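Local coordinates for recombination protein uvsY (Enterobacteria phage T4, PDB 4ZWS) that promotes assembly of the UvsX recombinase on single-stranded DNA and helps it displace gp32 in phage T4 DNA synthesis and recombination, at residues Lys20-Ala25 with His126-Arg131; Met30-Trp35 with Gly112-Ile117; Ala51-Ala56 with Lys95-Leu100. One frame throughout, in Å; residues are numbered along the deposited sequence.

All three contacts join the same two long helices, 21-64 and 91-135, which run antiparallel along the chain. Contact 1 (20-25 with 126-131) and contact 3 (51-56 with 95-100) lie on opposite sides of the chain's centre, their own centres about 46 Å apart. Contact 2 (30-35 with 112-117) lies between them along the pair, its centre about 18 Å from that of contact 1 and about 28 Å from that of contact 3. Contact 2 is buried, aromatic and aliphatic. Contact 1 is partly buried and rests on one leucine. Contact 3 is a surface contact and has the only salt bridge that crosses between paired segments. Each also touches the second subunit.

Contact 1. Residues Lys20-Ala25 with His126-Arg131; sequences KLQYEA and HIQDMR
This is an apolar helix-helix contact near one end of an antiparallel helical hairpin. Leu21, in the first turn of helix 21-64, leans on Ile127, Gln128 and Arg131 near the end of helix 91-135. The two short helical segments run at 155° to each other, with axes 11.1 Å apart at closest approach. Leu21 bridges this wide gap, and its CD2 does most of the touching. Leu21 CD2 lies 3.6 Å from Ile127 CG2, with the two side chains roughly perpendicular. The side chains of Leu21 and Gln128 run alongside, pointing opposite ways. Gln128 CG is anti to its own carbonyl carbon (chi1 -70°) and the chain is extended beyond it, which carries the amide across toward the backbone of Leu21. No hydrogen bond results: Gln128 NE2 stays 3.9 Å from Leu21 O. Ile124 of helix 91-135 also packs on Leu21. Arg131 lies beside Leu21 CD2, and its NE is hydrogen-bonded to Gln22 OE1 of the second subunit, so this hairpin end also takes part in the heptamer. Leu21 CD2 also rests on Gln128 CG, 3.4 Å away.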
ATOM      1  N   LYS A  20       1.435 -31.443 -26.197  1.00 69.31           N
ATOM      2  CA  LYS A  20       2.808 -31.533 -25.674  1.00 68.73           C
ATOM      3  C   LYS A  20       2.913 -30.843 -24.322  1.00 66.37           C
ATOM      4  O   LYS A  20       3.777 -29.984 -24.110  1.00 64.82           O
ATOM      5  CB  LYS A  20       3.791 -30.879 -26.639  1.00 69.85           C
ATOM      6  CG  LYS A  20       3.638 -31.308 -28.081  1.00 89.46           C
ATOM      7  CD  LYS A  20       4.627 -30.565 -28.955  1.00 86.39           C
ATOM      8  CE  LYS A  20       4.511 -29.080 -28.677  1.00 67.04           C
ATOM      9  NZ  LYS A  20       5.246 -28.276 -29.662  1.00 67.07           N
ATOM     10  N   LEU A  21       2.037 -31.223 -23.410  1.00 67.03           N
ATOM     11  CA  LEU A  21       1.880 -30.482 -22.174  1.00 65.99           C
ATOM     12  C   LEU A  21       3.122 -30.537 -21.254  1.00 65.01           C
ATOM     13  O   LEU A  21       3.495 -29.517 -20.671  1.00 63.64           O
ATOM     14  CB  LEU A  21       0.621 -30.987 -21.488  1.00 70.00           C
ATOM     15  CG  LEU A  21      -0.195 -29.927 -20.770  1.00 70.37           C
ATOM     16  CD1 LEU A  21      -0.531 -28.839 -21.772  1.00 66.51           C
ATOM     17  CD2 LEU A  21      -1.479 -30.575 -20.315  1.00 79.78           C
ATOM     18  N   GLN A  22       3.791 -31.689 -21.158  1.00 65.91           N
ATOM     19  CA  GLN A  22       5.028 -31.789 -20.358  1.00 65.47           C
ATOM     20  C   GLN A  22       6.128 -30.915 -20.928  1.00 73.26           C
ATOM     21  O   GLN A  22       6.874 -30.277 -20.181  1.00 63.31           O
ATOM     22  CB  GLN A  22       5.541 -33.220 -20.255  1.00 67.00           C
ATOM     23  CG  GLN A  22       4.748 -34.128 -19.348  1.00 69.62           C
ATOM     24  CD  GLN A  22       5.302 -35.542 -19.352  1.00 80.44           C
ATOM     25  OE1 GLN A  22       5.767 -36.059 -18.329  1.00 93.36           O
ATOM     26  NE2 GLN A  22       5.191 -36.203 -20.504  1.00 79.00           N
ATOM     27  N   TYR A  23       6.227 -30.901 -22.252  1.00 65.34           N
ATOM     28  CA  TYR A  23       7.173 -30.033 -22.915  1.00 63.35           C
ATOM     29  C   TYR A  23       6.876 -28.573 -22.583  1.00 61.71           C
ATOM     30  O   TYR A  23       7.778 -27.809 -22.254  1.00 60.77           O
ATOM     31  CB  TYR A  23       7.119 -30.234 -24.432  1.00 64.18           C
ATOM     32  CG  TYR A  23       7.837 -29.130 -25.153  1.00 64.30           C
ATOM     33  CD1 TYR A  23       9.212 -29.157 -25.322  1.00 65.15           C
ATOM     34  CD2 TYR A  23       7.137 -28.012 -25.608  1.00 62.55           C
ATOM     35  CE1 TYR A  23       9.873 -28.116 -25.953  1.00 66.70           C
ATOM     36  CE2 TYR A  23       7.784 -26.971 -26.232  1.00 63.64           C
ATOM     37  CZ  TYR A  23       9.154 -27.025 -26.405  1.00 67.61           C
ATOM     38  OH  TYR A  23       9.804 -25.979 -27.029  1.00 73.06           O
ATOM     39  N   GLU A  24       5.604 -28.192 -22.627  1.00 66.61           N
ATOM     40  CA  GLU A  24       5.239 -26.796 -22.413  1.00 60.24           C
ATOM     41  C   GLU A  24       5.626 -26.372 -21.009  1.00 59.43           C
ATOM     42  O   GLU A  24       6.042 -25.236 -20.793  1.00 65.27           O
ATOM     43  CB  GLU A  24       3.751 -26.574 -22.671  1.00 64.41           C
ATOM     44  CG  GLU A  24       3.318 -26.770 -24.130  1.00 65.76           C
ATOM     45  CD  GLU A  24       3.700 -25.610 -25.046  1.00 68.40           C
ATOM     46  OE1 GLU A  24       2.884 -25.272 -25.933  1.00 70.77           O
ATOM     47  OE2 GLU A  24       4.799 -25.035 -24.892  1.00 70.36           O
ATOM     48  N   ALA A  25       5.483 -27.291 -20.063  1.00 65.67           N
ATOM     49  CA  ALA A  25       5.868 -27.048 -18.681  1.00 60.20           C
ATOM     50  C   ALA A  25       7.354 -26.769 -18.534  1.00 59.70           C
ATOM     51  O   ALA A  25       7.741 -25.848 -17.825  1.00 59.33           O
ATOM     52  CB  ALA A  25       5.490 -28.226 -17.826  1.00 61.80           C
ATOM     53  N   HIS A 126      -2.547 -26.990 -14.006  1.00 72.14           N
ATOM     54  CA  HIS A 126      -3.973 -27.142 -13.762  1.00 73.78           C
ATOM     55  C   HIS A 126      -4.600 -28.054 -14.820  1.00 74.99           C
ATOM     56  O   HIS A 126      -5.392 -28.938 -14.499  1.00 77.97           O
ATOM     57  CB  HIS A 126      -4.658 -25.770 -13.759  1.00 67.59           C
ATOM     58  CG  HIS A 126      -4.203 -24.865 -12.647  1.00 78.55           C
ATOM     59  ND1 HIS A 126      -4.440 -23.503 -12.646  1.00 83.78           N
ATOM     60  CD2 HIS A 126      -3.524 -25.127 -11.504  1.00 79.25           C
ATOM     61  CE1 HIS A 126      -3.927 -22.968 -11.552  1.00 81.10           C
ATOM     62  NE2 HIS A 126      -3.366 -23.931 -10.842  1.00 84.63           N
ATOM     63  N   ILE A 127      -4.211 -27.848 -16.073  1.00 68.15           N
ATOM     64  CA  ILE A 127      -4.722 -28.628 -17.195  1.00 69.41           C
ATOM     65  C   ILE A 127      -4.317 -30.106 -17.074  1.00 78.85           C
ATOM     66  O   ILE A 127      -5.112 -30.997 -17.376  1.00 81.33           O
ATOM     67  CB  ILE A 127      -4.251 -28.040 -18.532  1.00 68.04           C
ATOM     68  CG1 ILE A 127      -4.855 -26.642 -18.718  1.00 67.32           C
ATOM     69  CG2 ILE A 127      -4.628 -28.951 -19.688  1.00 69.58           C
ATOM     70  CD1 ILE A 127      -4.232 -25.824 -19.833  1.00 65.70           C
ATOM     71  N   GLN A 128      -3.085 -30.360 -16.634  1.00 77.16           N
ATOM     72  CA  GLN A 128      -2.614 -31.729 -16.418  1.00 70.58           C
ATOM     73  C   GLN A 128      -3.422 -32.421 -15.320  1.00 72.58           C
ATOM     74  O   GLN A 128      -3.821 -33.577 -15.463  1.00 76.03           O
ATOM     75  CB  GLN A 128      -1.133 -31.732 -16.049  1.00 69.26           C
ATOM     76  CG  GLN A 128      -0.238 -31.359 -17.207  1.00 67.92           C
ATOM     77  CD  GLN A 128       1.193 -31.055 -16.808  1.00 66.72           C
ATOM     78  OE1 GLN A 128       1.449 -30.423 -15.785  1.00 78.32           O
ATOM     79  NE2 GLN A 128       2.137 -31.495 -17.631  1.00 66.71           N
ATOM     80  N   ASP A 129      -3.646 -31.710 -14.221  1.00 74.10           N
ATOM     81  CA  ASP A 129      -4.463 -32.205 -13.117  1.00 80.61           C
ATOM     82  C   ASP A 129      -5.881 -32.546 -13.571  1.00 83.10           C
ATOM     83  O   ASP A 129      -6.448 -33.559 -13.142  1.00 85.84           O
ATOM     84  CB  ASP A 129      -4.501 -31.181 -11.981  1.00 82.40           C
ATOM     85  CG  ASP A 129      -3.185 -31.102 -11.231  1.00 84.23           C
ATOM     86  OD1 ASP A 129      -2.329 -31.991 -11.435  1.00 87.15           O
ATOM     87  OD2 ASP A 129      -3.001 -30.155 -10.441  1.00 85.61           O
ATOM     88  N   MET A 130      -6.436 -31.708 -14.447  1.00 79.79           N
ATOM     89  CA  MET A 130      -7.778 -31.927 -14.976  1.00 81.01           C
ATOM     90  C   MET A 130      -7.809 -33.189 -15.837  1.00 85.61           C
ATOM     91  O   MET A 130      -8.735 -34.002 -15.748  1.00 86.47           O
ATOM     92  CB  MET A 130      -8.237 -30.724 -15.815  1.00 77.61           C
ATOM     93  CG  MET A 130      -8.401 -29.403 -15.056  1.00 78.32           C
ATOM     94  SD  MET A 130      -8.765 -27.983 -16.135  1.00 99.48           S
ATOM     95  CE  MET A 130      -8.530 -26.604 -15.007  1.00 73.96           C
ATOM     96  N   ARG A 131      -6.781 -33.355 -16.660  1.00 78.58           N
ATOM     97  CA  ARG A 131      -6.676 -34.533 -17.500  1.00 79.33           C
ATOM     98  C   ARG A 131      -6.539 -35.810 -16.683  1.00 80.88           C
ATOM     99  O   ARG A 131      -7.158 -36.826 -17.011  1.00 83.23           O
ATOM    100  CB  ARG A 131      -5.545 -34.392 -18.511  1.00 77.41           C
ATOM    101  CG  ARG A 131      -5.919 -33.387 -19.564  1.00 76.75           C
ATOM    102  CD  ARG A 131      -4.925 -33.320 -20.667  1.00 75.47           C
ATOM    103  NE  ARG A 131      -5.387 -32.397 -21.690  1.00 75.22           N
ATOM    104  CZ  ARG A 131      -4.805 -32.249 -22.873  1.00 78.69           C
ATOM    105  NH1 ARG A 131      -3.799 -33.036 -23.224  1.00 74.64           N
ATOM    106  NH2 ARG A 131      -5.294 -31.376 -23.737  1.00 86.71           N
TER

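Contact 2. Residues Met30-Trp35 with Gly112-Ile117; sequences MLYSKW and GALDAI
Trp35 and Tyr32 of helix 21-64 pack on Ala113, Leu114 and Ile117 of helix 91-135 in a buried contact. The two segments are almost exactly antiparallel, at 173°, and no hydrogen bond crosses between them. Trp35 can be followed outward. Its CB meets Leu114 CD2 at 3.8 Å. CG is anti to the carbonyl carbon (chi1 -76°), which lays one side of the indole against the partner helix. Trp35 CD1 is next to Ile117 CD1, which approaches the ring obliquely, and NE1 lies somewhat farther from the same methyl. NE1 is hydrogen-bonded to Asp13 OD2 of helix 3-14, which satisfies the buried N-H and helps fix the turn of the ring. On the benzo part, Ala113 CB sits over one face, 3.6 Å from Trp35 CE3. Ala113 CB lies 3.9 Å from the centroid of the Trp35 six-membered ring, a CH-pi contact. Leu6 and Leu10 of helix 3-14 pack on the indole as well.

Leu114 CD2 makes a second CH-pi contact, over one face of the Tyr32 ring, 3.6 Å from the centroid and 15° off the normal. Ile117 CG2 stands at the edge of that ring, near its plane, 4.0 Å from Tyr32 CB. Tyr32 OH is hydrogen-bonded to Phe133 O of the third subunit. The arrangement is typical of the apolar core of an antiparallel helical bundle, here one that also meets its neighbours in the heptameric alpha barrel.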
ATOM      1  N   MET A  30      12.127 -21.846 -19.450  1.00 62.86           N
ATOM      2  CA  MET A  30      13.036 -21.210 -20.379  1.00 56.52           C
ATOM      3  C   MET A  30      12.474 -19.859 -20.792  1.00 59.50           C
ATOM      4  O   MET A  30      13.214 -18.875 -20.888  1.00 60.78           O
ATOM      5  CB  MET A  30      13.271 -22.115 -21.588  1.00 57.11           C
ATOM      6  CG  MET A  30      14.506 -22.988 -21.439  1.00 76.94           C
ATOM      7  SD  MET A  30      14.791 -24.113 -22.823  1.00121.18           S
ATOM      8  CE  MET A  30      13.479 -25.297 -22.569  1.00 60.51           C
ATOM      9  N   LEU A  31      11.158 -19.808 -21.017  1.00 58.31           N
ATOM     10  CA  LEU A  31      10.515 -18.550 -21.378  1.00 55.68           C
ATOM     11  C   LEU A  31      10.680 -17.492 -20.305  1.00 56.49           C
ATOM     12  O   LEU A  31      10.977 -16.338 -20.608  1.00 56.08           O
ATOM     13  CB  LEU A  31       9.026 -18.753 -21.642  1.00 53.48           C
ATOM     14  CG  LEU A  31       8.635 -19.499 -22.907  1.00 55.85           C
ATOM     15  CD1 LEU A  31       7.131 -19.678 -22.934  1.00 56.53           C
ATOM     16  CD2 LEU A  31       9.088 -18.702 -24.102  1.00 54.46           C
ATOM     17  N   TYR A  32      10.523 -17.895 -19.050  1.00 55.57           N
ATOM     18  CA  TYR A  32      10.657 -16.957 -17.961  1.00 51.39           C
ATOM     19  C   TYR A  32      12.069 -16.400 -17.960  1.00 61.14           C
ATOM     20  O   TYR A  32      12.285 -15.183 -17.940  1.00 50.81           O
ATOM     21  CB  TYR A  32      10.365 -17.642 -16.637  1.00 52.24           C
ATOM     22  CG  TYR A  32      10.159 -16.691 -15.482  1.00 56.82           C
ATOM     23  CD1 TYR A  32      11.217 -16.376 -14.642  1.00 52.59           C
ATOM     24  CD2 TYR A  32       8.931 -16.072 -15.257  1.00 51.33           C
ATOM     25  CE1 TYR A  32      11.067 -15.507 -13.601  1.00 61.79           C
ATOM     26  CE2 TYR A  32       8.765 -15.198 -14.194  1.00 51.30           C
ATOM     27  CZ  TYR A  32       9.845 -14.920 -13.373  1.00 55.62           C
ATOM     28  OH  TYR A  32       9.735 -14.055 -12.310  1.00 52.12           O
ATOM     29  N   SER A  33      13.026 -17.311 -18.069  1.00 58.68           N
ATOM     30  CA  SER A  33      14.429 -16.953 -18.164  1.00 53.68           C
ATOM     31  C   SER A  33      14.675 -15.960 -19.322  1.00 55.97           C
ATOM     32  O   SER A  33      15.382 -14.965 -19.150  1.00 52.94           O
ATOM     33  CB  SER A  33      15.262 -18.217 -18.300  1.00 55.47           C
ATOM     34  OG  SER A  33      16.582 -17.900 -18.634  1.00 72.53           O
ATOM     35  N   LYS A  34      14.084 -16.231 -20.490  1.00 55.26           N
ATOM     36  CA  LYS A  34      14.258 -15.385 -21.672  1.00 52.48           C
ATOM     37  C   LYS A  34      13.802 -13.955 -21.395  1.00 51.05           C
ATOM     38  O   LYS A  34      14.505 -12.996 -21.701  1.00 51.94           O
ATOM     39  CB  LYS A  34      13.466 -15.919 -22.859  1.00 52.65           C
ATOM     40  CG  LYS A  34      13.907 -15.322 -24.186  1.00 53.26           C
ATOM     41  CD  LYS A  34      12.737 -14.825 -24.997  1.00 52.64           C
ATOM     42  CE  LYS A  34      11.816 -15.913 -25.441  1.00 57.24           C
ATOM     43  NZ  LYS A  34      10.635 -15.310 -26.102  1.00 57.71           N
ATOM     44  N   TRP A  35      12.607 -13.825 -20.827  1.00 50.02           N
ATOM     45  CA  TRP A  35      12.033 -12.514 -20.546  1.00 51.32           C
ATOM     46  C   TRP A  35      12.708 -11.860 -19.346  1.00 51.73           C
ATOM     47  O   TRP A  35      12.770 -10.640 -19.255  1.00 49.23           O
ATOM     48  CB  TRP A  35      10.522 -12.616 -20.337  1.00 48.19           C
ATOM     49  CG  TRP A  35       9.779 -12.791 -21.630  1.00 50.78           C
ATOM     50  CD1 TRP A  35       9.409 -13.963 -22.209  1.00 49.25           C
ATOM     51  CD2 TRP A  35       9.315 -11.750 -22.501  1.00 48.01           C
ATOM     52  NE1 TRP A  35       8.744 -13.724 -23.384  1.00 49.56           N
ATOM     53  CE2 TRP A  35       8.673 -12.371 -23.586  1.00 51.57           C
ATOM     54  CE3 TRP A  35       9.378 -10.358 -22.466  1.00 49.28           C
ATOM     55  CZ2 TRP A  35       8.102 -11.647 -24.628  1.00 49.11           C
ATOM     56  CZ3 TRP A  35       8.807  -9.638 -23.506  1.00 47.83           C
ATOM     57  CH2 TRP A  35       8.179 -10.286 -24.569  1.00 50.11           C
ATOM     58  N   GLY A 112       5.097  -7.466 -16.876  1.00 47.79           N
ATOM     59  CA  GLY A 112       3.826  -8.085 -17.174  1.00 47.94           C
ATOM     60  C   GLY A 112       4.006  -9.433 -17.832  1.00 50.33           C
ATOM     61  O   GLY A 112       3.284 -10.387 -17.529  1.00 56.28           O
ATOM     62  N   ALA A 113       4.988  -9.516 -18.719  1.00 49.26           N
ATOM     63  CA  ALA A 113       5.273 -10.757 -19.410  1.00 52.50           C
ATOM     64  C   ALA A 113       5.668 -11.823 -18.396  1.00 58.04           C
ATOM     65  O   ALA A 113       5.213 -12.966 -18.459  1.00 50.72           O
ATOM     66  CB  ALA A 113       6.364 -10.558 -20.440  1.00 48.59           C
ATOM     67  N   LEU A 114       6.526 -11.443 -17.460  1.00 49.52           N
ATOM     68  CA  LEU A 114       6.949 -12.369 -16.429  1.00 50.47           C
ATOM     69  C   LEU A 114       5.761 -12.845 -15.603  1.00 53.18           C
ATOM     70  O   LEU A 114       5.688 -14.017 -15.239  1.00 67.45           O
ATOM     71  CB  LEU A 114       8.018 -11.728 -15.560  1.00 55.71           C
ATOM     72  CG  LEU A 114       9.344 -11.593 -16.325  1.00 51.23           C
ATOM     73  CD1 LEU A 114      10.311 -10.726 -15.577  1.00 51.83           C
ATOM     74  CD2 LEU A 114       9.972 -12.945 -16.619  1.00 52.23           C
ATOM     75  N   ASP A 115       4.829 -11.942 -15.308  1.00 53.17           N
ATOM     76  CA  ASP A 115       3.613 -12.316 -14.588  1.00 57.68           C
ATOM     77  C   ASP A 115       2.814 -13.336 -15.378  1.00 60.26           C
ATOM     78  O   ASP A 115       2.352 -14.347 -14.839  1.00 52.38           O
ATOM     79  CB  ASP A 115       2.733 -11.091 -14.320  1.00 59.63           C
ATOM     80  CG  ASP A 115       3.242 -10.239 -13.184  1.00 70.62           C
ATOM     81  OD1 ASP A 115       3.905 -10.801 -12.282  1.00 75.03           O
ATOM     82  OD2 ASP A 115       2.982  -9.009 -13.203  1.00 65.59           O
ATOM     83  N   ALA A 116       2.669 -13.058 -16.668  1.00 57.48           N
ATOM     84  CA  ALA A 116       1.899 -13.909 -17.558  1.00 53.56           C
ATOM     85  C   ALA A 116       2.491 -15.314 -17.645  1.00 54.12           C
ATOM     86  O   ALA A 116       1.776 -16.308 -17.580  1.00 61.13           O
ATOM     87  CB  ALA A 116       1.825 -13.272 -18.937  1.00 50.55           C
ATOM     88  N   ILE A 117       3.809 -15.376 -17.761  1.00 51.54           N
ATOM     89  CA  ILE A 117       4.511 -16.631 -17.928  1.00 53.50           C
ATOM     90  C   ILE A 117       4.478 -17.464 -16.664  1.00 59.77           C
ATOM     91  O   ILE A 117       4.344 -18.693 -16.718  1.00 66.75           O
ATOM     92  CB  ILE A 117       5.951 -16.380 -18.355  1.00 52.12           C
ATOM     93  CG1 ILE A 117       5.955 -15.753 -19.740  1.00 51.58           C
ATOM     94  CG2 ILE A 117       6.753 -17.664 -18.348  1.00 53.19           C
ATOM     95  CD1 ILE A 117       7.319 -15.571 -20.269  1.00 64.14           C
TER

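Contact 3. Residues Ala51-Ala56 with Lys95-Leu100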
ATOM      1  N   ALA A  51      22.222   8.612 -18.447  1.00 54.86           N
ATOM      2  CA  ALA A  51      23.515   9.271 -18.524  1.00 50.04           C
ATOM      3  C   ALA A  51      23.504  10.236 -19.712  1.00 49.62           C
ATOM      4  O   ALA A  51      24.006  11.362 -19.615  1.00 47.93           O
ATOM      5  CB  ALA A  51      24.630   8.259 -18.656  1.00 52.45           C
ATOM      6  N   GLN A  52      22.948   9.790 -20.834  1.00 47.09           N
ATOM      7  CA  GLN A  52      22.854  10.631 -22.017  1.00 45.85           C
ATOM      8  C   GLN A  52      21.985  11.845 -21.751  1.00 46.80           C
ATOM      9  O   GLN A  52      22.230  12.935 -22.272  1.00 62.84           O
ATOM     10  CB  GLN A  52      22.280   9.866 -23.195  1.00 45.83           C
ATOM     11  CG  GLN A  52      23.281   9.077 -23.959  1.00 47.84           C
ATOM     12  CD  GLN A  52      22.652   8.397 -25.140  1.00 60.30           C
ATOM     13  OE1 GLN A  52      21.617   8.848 -25.637  1.00 52.03           O
ATOM     14  NE2 GLN A  52      23.266   7.312 -25.606  1.00 63.59           N
ATOM     15  N   LYS A  53      20.950  11.635 -20.956  1.00 44.81           N
ATOM     16  CA  LYS A  53      20.048  12.704 -20.577  1.00 42.86           C
ATOM     17  C   LYS A  53      20.763  13.726 -19.715  1.00 47.05           C
ATOM     18  O   LYS A  53      20.498  14.920 -19.836  1.00 48.30           O
ATOM     19  CB  LYS A  53      18.833  12.163 -19.829  1.00 43.41           C
ATOM     20  CG  LYS A  53      17.814  13.216 -19.548  1.00 45.99           C
ATOM     21  CD  LYS A  53      16.626  12.642 -18.839  1.00 44.46           C
ATOM     22  CE  LYS A  53      15.647  13.717 -18.429  1.00 44.92           C
ATOM     23  NZ  LYS A  53      14.540  13.100 -17.677  1.00 47.18           N
ATOM     24  N   LYS A  54      21.655  13.273 -18.830  1.00 44.98           N
ATOM     25  CA  LYS A  54      22.343  14.239 -17.988  1.00 49.08           C
ATOM     26  C   LYS A  54      23.377  15.039 -18.757  1.00 51.20           C
ATOM     27  O   LYS A  54      23.702  16.162 -18.366  1.00 55.35           O
ATOM     28  CB  LYS A  54      23.043  13.548 -16.809  1.00 48.75           C
ATOM     29  CG  LYS A  54      22.097  12.946 -15.821  1.00 54.27           C
ATOM     30  CD  LYS A  54      22.794  12.531 -14.544  1.00 57.45           C
ATOM     31  CE  LYS A  54      21.819  11.810 -13.616  1.00 64.19           C
ATOM     32  NZ  LYS A  54      22.455  11.513 -12.300  1.00 80.40           N
ATOM     33  N   VAL A  55      23.692  14.575 -19.957  1.00 48.53           N
ATOM     34  CA  VAL A  55      24.661  15.248 -20.794  1.00 47.38           C
ATOM     35  C   VAL A  55      23.896  16.225 -21.658  1.00 51.39           C
ATOM     36  O   VAL A  55      24.359  17.342 -21.901  1.00 54.62           O
ATOM     37  CB  VAL A  55      25.471  14.238 -21.649  1.00 47.76           C
ATOM     38  CG1 VAL A  55      26.268  14.933 -22.758  1.00 48.97           C
ATOM     39  CG2 VAL A  55      26.389  13.448 -20.759  1.00 50.12           C
ATOM     40  N   ALA A  56      22.702  15.822 -22.078  1.00 43.22           N
ATOM     41  CA  ALA A  56      21.881  16.707 -22.868  1.00 45.57           C
ATOM     42  C   ALA A  56      21.443  17.898 -22.018  1.00 54.61           C
ATOM     43  O   ALA A  56      21.544  19.045 -22.456  1.00 50.05           O
ATOM     44  CB  ALA A  56      20.682  15.957 -23.418  1.00 41.30           C
ATOM     45  N   LYS A  95      13.961  14.484 -26.842  1.00 49.23           N
ATOM     46  CA  LYS A  95      14.229  13.240 -27.542  1.00 49.44           C
ATOM     47  C   LYS A  95      14.807  12.209 -26.594  1.00 48.87           C
ATOM     48  O   LYS A  95      14.359  11.059 -26.564  1.00 53.67           O
ATOM     49  CB  LYS A  95      15.195  13.473 -28.704  1.00 50.58           C
ATOM     50  CG  LYS A  95      15.569  12.190 -29.408  1.00 51.83           C
ATOM     51  CD  LYS A  95      16.356  12.431 -30.656  1.00 53.64           C
ATOM     52  CE  LYS A  95      16.568  11.124 -31.394  1.00 57.84           C
ATOM     53  NZ  LYS A  95      17.282  11.343 -32.677  1.00 63.35           N
ATOM     54  N   VAL A  96      15.770  12.638 -25.786  1.00 51.87           N
ATOM     55  CA  VAL A  96      16.430  11.728 -24.865  1.00 48.28           C
ATOM     56  C   VAL A  96      15.455  11.273 -23.787  1.00 47.89           C
ATOM     57  O   VAL A  96      15.475  10.117 -23.378  1.00 51.34           O
ATOM     58  CB  VAL A  96      17.661  12.368 -24.204  1.00 48.28           C
ATOM     59  CG1 VAL A  96      18.413  11.317 -23.443  1.00 49.18           C
ATOM     60  CG2 VAL A  96      18.566  12.931 -25.256  1.00 78.64           C
ATOM     61  N   ASP A  97      14.582  12.169 -23.333  1.00 49.39           N
ATOM     62  CA  ASP A  97      13.686  11.757 -22.269  1.00 52.13           C
ATOM     63  C   ASP A  97      12.510  10.977 -22.781  1.00 52.56           C
ATOM     64  O   ASP A  97      11.899  10.257 -22.016  1.00 48.95           O
ATOM     65  CB  ASP A  97      13.142  12.968 -21.510  1.00 47.06           C
ATOM     66  CG  ASP A  97      12.455  12.578 -20.203  1.00 53.37           C
ATOM     67  OD1 ASP A  97      13.094  11.918 -19.349  1.00 65.30           O
ATOM     68  OD2 ASP A  97      11.248  12.895 -20.054  1.00 54.59           O
ATOM     69  N   THR A  98      12.319  10.934 -24.090  1.00 48.81           N
ATOM     70  CA  THR A  98      11.216  10.148 -24.593  1.00 53.17           C
ATOM     71  C   THR A  98      11.702   8.716 -24.688  1.00 50.55           C
ATOM     72  O   THR A  98      11.040   7.794 -24.217  1.00 52.09           O
ATOM     73  CB  THR A  98      10.703  10.660 -25.945  1.00 50.78           C
ATOM     74  OG1 THR A  98      10.198  11.990 -25.789  1.00 50.59           O
ATOM     75  CG2 THR A  98       9.596   9.772 -26.456  1.00 52.62           C
ATOM     76  N   SER A  99      12.872   8.549 -25.296  1.00 50.41           N
ATOM     77  CA  SER A  99      13.528   7.253 -25.368  1.00 55.93           C
ATOM     78  C   SER A  99      13.540   6.630 -23.979  1.00 56.03           C
ATOM     79  O   SER A  99      13.092   5.493 -23.820  1.00 52.81           O
ATOM     80  CB  SER A  99      14.928   7.376 -25.963  1.00 51.46           C
ATOM     81  OG  SER A  99      15.675   8.275 -25.191  1.00 78.69           O
ATOM     82  N   LEU A 100      14.060   7.353 -22.984  1.00 50.57           N
ATOM     83  CA  LEU A 100      14.030   6.839 -21.613  1.00 51.20           C
ATOM     84  C   LEU A 100      12.671   6.336 -21.127  1.00 59.27           C
ATOM     85  O   LEU A 100      12.568   5.213 -20.619  1.00 58.67           O
ATOM     86  CB  LEU A 100      14.500   7.913 -20.639  1.00 50.46           C
ATOM     87  CG  LEU A 100      14.811   7.407 -19.231  1.00 51.71           C
ATOM     88  CD1 LEU A 100      15.916   6.375 -19.158  1.00 53.17           C
ATOM     89  CD2 LEU A 100      15.132   8.589 -18.372  1.00 51.22           C
TER
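Val96 packs against the backbone and side chain of Lys53, while the ammonium end of the same lysine reaches Asp97. The contact joins helix 21-64 to helix 91-135 at the surface. The segments are antiparallel (162°) and their axes approach to 9.3 Å. The tight part is around Val96. Its CG1 lies 3.6 Å from Lys53 N and 3.7 Å from Lys53 CB. The other branch, Val96 CG2, meets Ala56 CB at 4.1 Å, one helical turn further on. Leu100 also packs on Met46, Ile49 and Glu50 of helix 21-64, and its CD2 touches Lys53 CD from 4.3 Å.

Gln52 forms the loose, solvent side. It touches Val96 CG1 through CB, at 4.1 Å, and is otherwise exposed. The salt bridge flanks Val96 on the other side. Lys53 is stretched out from CB to NZ, with CG anti to the backbone N (chi1 -174°), which takes it past Val96 to Asp97. Lys53 NZ meets Asp97 OD1 from above the carboxylate plane, 59° out of it. Asp97 OD2 has a long, weak ion pair with Lys54 of the second subunit. The chemistry implies a mixed interface: Val96 and Ala56 are consistent with the close helix spacing, and a charge pair flanks the apolar patch where both residues are partly exposed and solvent would probably weaken the attraction.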